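PDB 3CEC: putative antidote protein of plasmid maintenance system from Nostoc punctiforme, which probably serves as the DNA-binding, helix-turn-helix antitoxin of a toxin-antitoxin plasmid maintenance system. Local coordinates for residues 31-34 against 35-38; 57-60 against 61-64. All blocks are in the same frame, centred on the assembly; numbering follows the deposited sequence.

Interaction 1: 31-34 against 35-38; sequences DINT and ANFA
N33 and N36 face each other across the first turn of helix 34-41 and form a capping box, in which each side chain accepts from the other residue's backbone N-H. N36 can be followed outward. Its CB lies 3.4 Å from the carbonyl oxygen N33 O. CG takes the position beside its own backbone N, anti to the carbonyl carbon (chi1 -61°), which carries the amide back toward the loop. There OD1 accepts from N33 N at 3.0 Å along an almost straight N-H line (178°), although the donor stands well above the carbonyl plane rather than on a lone pair. The same OD1 is 3.6 Å from I32 CB, and the N33 and N36 side chains cross at about a right angle, with their amide planes 24° apart. In return N33 OD1 accepts from N36 N at 2.8 Å, though the exact place of this oxygen is less sure. Asparagine suits the N-cap because its short amide can bend back onto an N-H that no preceding helical turn could satisfy. Helical bonds follow, from F37 N to N33 O and from A38 N to T34 O. I32 and F37, flanking the capping box, make a hydrophobic staple, I32 CD1 coming obliquely to F37 CD1 at 4.2 Å; a branched aliphatic and an aromatic side chain suit these apolar places. D31, with positive phi, ends the preceding helix in a Schellman motif that also bonds I32 N to L27 O. The T34 hydroxyl is engaged beyond the turn, with the side chains of N45 and Q49. F37 lies against I23 and L27 of helix 19-30 and L66 and L70 of helix 60-70, while T34 and A38 rest on I48 of helix 45-52, so the start of helix 34-41 is wedged among three helices.

Interaction 2: 57-60 against 61-64; sequences SITV and DIAI
T59 OG1 caps helix 60-70 by accepting from I62 N at 3.0 Å, with an N-H angle of 163°. Chi1 of 58° sets the hydroxyl between T59's own backbone N and carbonyl carbon, where it faces the first turn. Threonine fits this N-cap because its short side chain supplies an oxygen exactly there. Regular helical bonds take over with A63 N to T59 O at 2.9 Å and I64 N to V60 O at 2.8 Å. The tight side is apolar and buried. I58 divides its branches between two partners, CD1 touching I62 CG2 at 3.9 Å and CG2 touching A63 CB at 3.7 Å; the small alanine lets the helix come close. I62 CG1 also lies 3.3 Å from T59 OG1, so the side chain packs beside the cap. Replacing I62 by an alanine would probably leave I58 CD1 without its mate and open a gap beside the cap. The other side is exposed and looser: V60 CG1 and I64 CG1 are 4.2 Å apart, and D61 OD1 makes a salt bridge with R65, one turn on, while D61 OD2 is hydrogen-bonded to a bound methylpentanediol, probably from the crystallisation liquor. I58 and I62 lean on V51 and T47 of helix 45-52, whereas A63 packs on P74 and L78 of helix 74-101, placing this helix start between the two.

From the N terminus, helix 19-30 runs into interaction 1, which closes the short turn into helix 34-41. Helix 45-52 follows, probably the DNA-recognition helix of the helix-turn-helix, and a longer loop then leads to interaction 2 at the start of helix 60-70. The two are local closures in series, neither enclosing nor crossing the other. The centres of interactions 1 and 2 lie about 17 Å apart. Their nearest atoms are about 8 Å apart, without touching. They are joined through shared neighbours: both lean on helix 45-52, and the aromatic side chain of interaction 1 rests on a later part of the helix that interaction 2 begins. Interaction 2 adds the long helix 74-101.

Interaction 1: 31-34 against 35-38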
loop_
_atom_site.group_PDB
_atom_site.type_symbol
_atom_site.label_atom_id
_atom_site.label_comp_id
_atom_site.label_asym_id
_atom_site.label_seq_id
_atom_site.Cartn_x
_atom_site.Cartn_y
_atom_site.Cartn_z
ATOM N N ASP A 31 14.767 -3.608 11.815
ATOM C CA ASP A 31 15.341 -2.541 12.650
ATOM C C ASP A 31 15.981 -1.480 11.758
ATOM O O ASP A 31 17.146 -1.090 11.951
ATOM C CB ASP A 31 16.370 -3.102 13.643
ATOM C CG ASP A 31 15.724 -3.744 14.859
ATOM O OD1 ASP A 31 14.805 -3.122 15.453
ATOM O OD2 ASP A 31 16.140 -4.869 15.228
ATOM N N ILE A 32 15.238 -1.073 10.729
ATOM C CA ILE A 32 15.668 0.077 9.931
ATOM C C ILE A 32 14.503 1.061 9.804
ATOM O O ILE A 32 13.324 0.750 10.082
ATOM C CB ILE A 32 16.256 -0.266 8.567
ATOM C CG1 ILE A 32 15.211 -0.836 7.613
ATOM C CG2 ILE A 32 17.461 -1.299 8.705
ATOM C CD1 ILE A 32 15.662 -0.954 6.148
ATOM N N ASN A 33 14.845 2.283 9.437
ATOM C CA ASN A 33 13.822 3.293 9.361
ATOM C C ASN A 33 13.418 3.575 7.925
ATOM O O ASN A 33 13.996 3.035 6.986
ATOM C CB ASN A 33 14.197 4.583 10.122
ATOM C CG ASN A 33 15.437 5.266 9.553
ATOM O OD1 ASN A 33 15.675 5.234 8.359
ATOM N ND2 ASN A 33 16.170 5.988 10.399
ATOM N N THR A 34 12.429 4.482 7.800
ATOM C CA THR A 34 11.847 4.754 6.475
ATOM C C THR A 34 12.890 5.415 5.598
ATOM O O THR A 34 12.987 5.151 4.392
ATOM C CB THR A 34 10.572 5.603 6.509
ATOM O OG1 THR A 34 10.847 6.834 7.226
ATOM C CG2 THR A 34 9.446 4.901 7.271
ATOM N N ALA A 35 13.710 6.284 6.178
ATOM C CA ALA A 35 14.766 6.978 5.376
ATOM C C ALA A 35 15.811 6.016 4.821
ATOM O O ALA A 35 16.225 6.133 3.658
ATOM C CB ALA A 35 15.406 8.106 6.241
ATOM N N ASN A 36 16.168 5.019 5.630
ATOM C CA ASN A 36 17.143 3.996 5.270
ATOM C C ASN A 36 16.548 3.190 4.110
ATOM O O ASN A 36 17.195 2.882 3.105
ATOM C CB ASN A 36 17.382 2.965 6.384
ATOM C CG ASN A 36 17.919 3.546 7.696
ATOM O OD1 ASN A 36 17.654 2.992 8.810
ATOM N ND2 ASN A 36 18.729 4.593 7.574
ATOM N N PHE A 37 15.263 2.894 4.218
ATOM C CA PHE A 37 14.651 2.015 3.214
ATOM C C PHE A 37 14.446 2.802 1.926
ATOM O O PHE A 37 14.651 2.279 0.812
ATOM C CB PHE A 37 13.310 1.501 3.711
ATOM C CG PHE A 37 12.735 0.395 2.870
ATOM C CD1 PHE A 37 13.473 -0.738 2.596
ATOM C CD2 PHE A 37 11.391 0.424 2.511
ATOM C CE1 PHE A 37 12.924 -1.757 1.830
ATOM C CE2 PHE A 37 10.850 -0.616 1.789
ATOM C CZ PHE A 37 11.574 -1.679 1.463
ATOM N N ALA A 38 14.090 4.077 2.086
ATOM C CA ALA A 38 13.901 4.955 0.887
ATOM C C ALA A 38 15.209 5.080 0.114
ATOM O O ALA A 38 15.249 5.039 -1.121
ATOM C CB ALA A 38 13.363 6.361 1.297
#

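Interaction 2: 57-60 against 61-64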
loop_
_atom_site.group_PDB
_atom_site.type_symbol
_atom_site.label_atom_id
_atom_site.label_comp_id
_atom_site.label_asym_id
_atom_site.label_seq_id
_atom_site.Cartn_x
_atom_site.Cartn_y
_atom_site.Cartn_z
ATOM N N SER A 57 -0.693 5.181 -3.051
ATOM C CA SER A 57 -0.722 3.824 -3.595
ATOM C C SER A 57 0.633 3.400 -4.113
ATOM O O SER A 57 1.424 4.227 -4.616
ATOM C CB SER A 57 -1.703 3.722 -4.765
ATOM O OG SER A 57 -2.990 3.988 -4.283
ATOM N N ILE A 58 0.828 2.089 -4.102
ATOM C CA ILE A 58 1.978 1.478 -4.809
ATOM C C ILE A 58 1.809 1.690 -6.313
ATOM O O ILE A 58 0.813 1.257 -6.902
ATOM C CB ILE A 58 1.999 -0.093 -4.588
ATOM C CG1 ILE A 58 2.174 -0.471 -3.105
ATOM C CG2 ILE A 58 3.052 -0.767 -5.470
ATOM C CD1 ILE A 58 3.407 -0.062 -2.551
ATOM N N THR A 59 2.794 2.321 -6.932
ATOM C CA THR A 59 2.843 2.387 -8.365
ATOM C C THR A 59 3.648 1.186 -8.928
ATOM O O THR A 59 4.320 0.465 -8.197
ATOM C CB THR A 59 3.600 3.657 -8.798
ATOM O OG1 THR A 59 4.899 3.611 -8.219
ATOM C CG2 THR A 59 2.835 4.949 -8.385
ATOM N N VAL A 60 3.607 0.971 -10.252
ATOM C CA VAL A 60 4.412 -0.092 -10.828
ATOM C C VAL A 60 5.870 0.150 -10.511
ATOM O O VAL A 60 6.609 -0.737 -10.096
ATOM C CB VAL A 60 4.214 -0.262 -12.343
ATOM C CG1 VAL A 60 5.139 -1.337 -12.929
ATOM C CG2 VAL A 60 2.679 -0.529 -12.605
ATOM N N ASP A 61 6.298 1.407 -10.649
ATOM C CA ASP A 61 7.697 1.778 -10.310
ATOM C C ASP A 61 8.080 1.366 -8.857
ATOM O O ASP A 61 9.134 0.756 -8.591
ATOM C CB ASP A 61 7.941 3.308 -10.549
ATOM C CG ASP A 61 9.274 3.773 -9.984
ATOM O OD1 ASP A 61 9.313 4.133 -8.806
ATOM O OD2 ASP A 61 10.253 3.789 -10.788
ATOM N N ILE A 62 7.213 1.701 -7.893
ATOM C CA ILE A 62 7.477 1.342 -6.487
ATOM C C ILE A 62 7.469 -0.154 -6.283
ATOM O O ILE A 62 8.365 -0.706 -5.593
ATOM C CB ILE A 62 6.513 2.025 -5.519
ATOM C CG1 ILE A 62 6.795 3.529 -5.510
ATOM C CG2 ILE A 62 6.635 1.391 -4.119
ATOM C CD1 ILE A 62 5.631 4.349 -4.822
ATOM N N ALA A 63 6.550 -0.838 -6.951
ATOM C CA ALA A 63 6.490 -2.336 -6.891
ATOM C C ALA A 63 7.758 -2.969 -7.443
ATOM O O ALA A 63 8.310 -3.878 -6.825
ATOM C CB ALA A 63 5.258 -2.871 -7.587
ATOM N N ILE A 64 8.283 -2.423 -8.530
ATOM C CA ILE A 64 9.539 -2.912 -9.102
ATOM C C ILE A 64 10.688 -2.745 -8.160
ATOM O O ILE A 64 11.505 -3.611 -7.907
ATOM C CB ILE A 64 9.820 -2.296 -10.481
ATOM C CG1 ILE A 64 8.816 -2.773 -11.491
ATOM C CG2 ILE A 64 11.325 -2.566 -10.866
ATOM C CD1 ILE A 64 9.146 -4.161 -12.021
#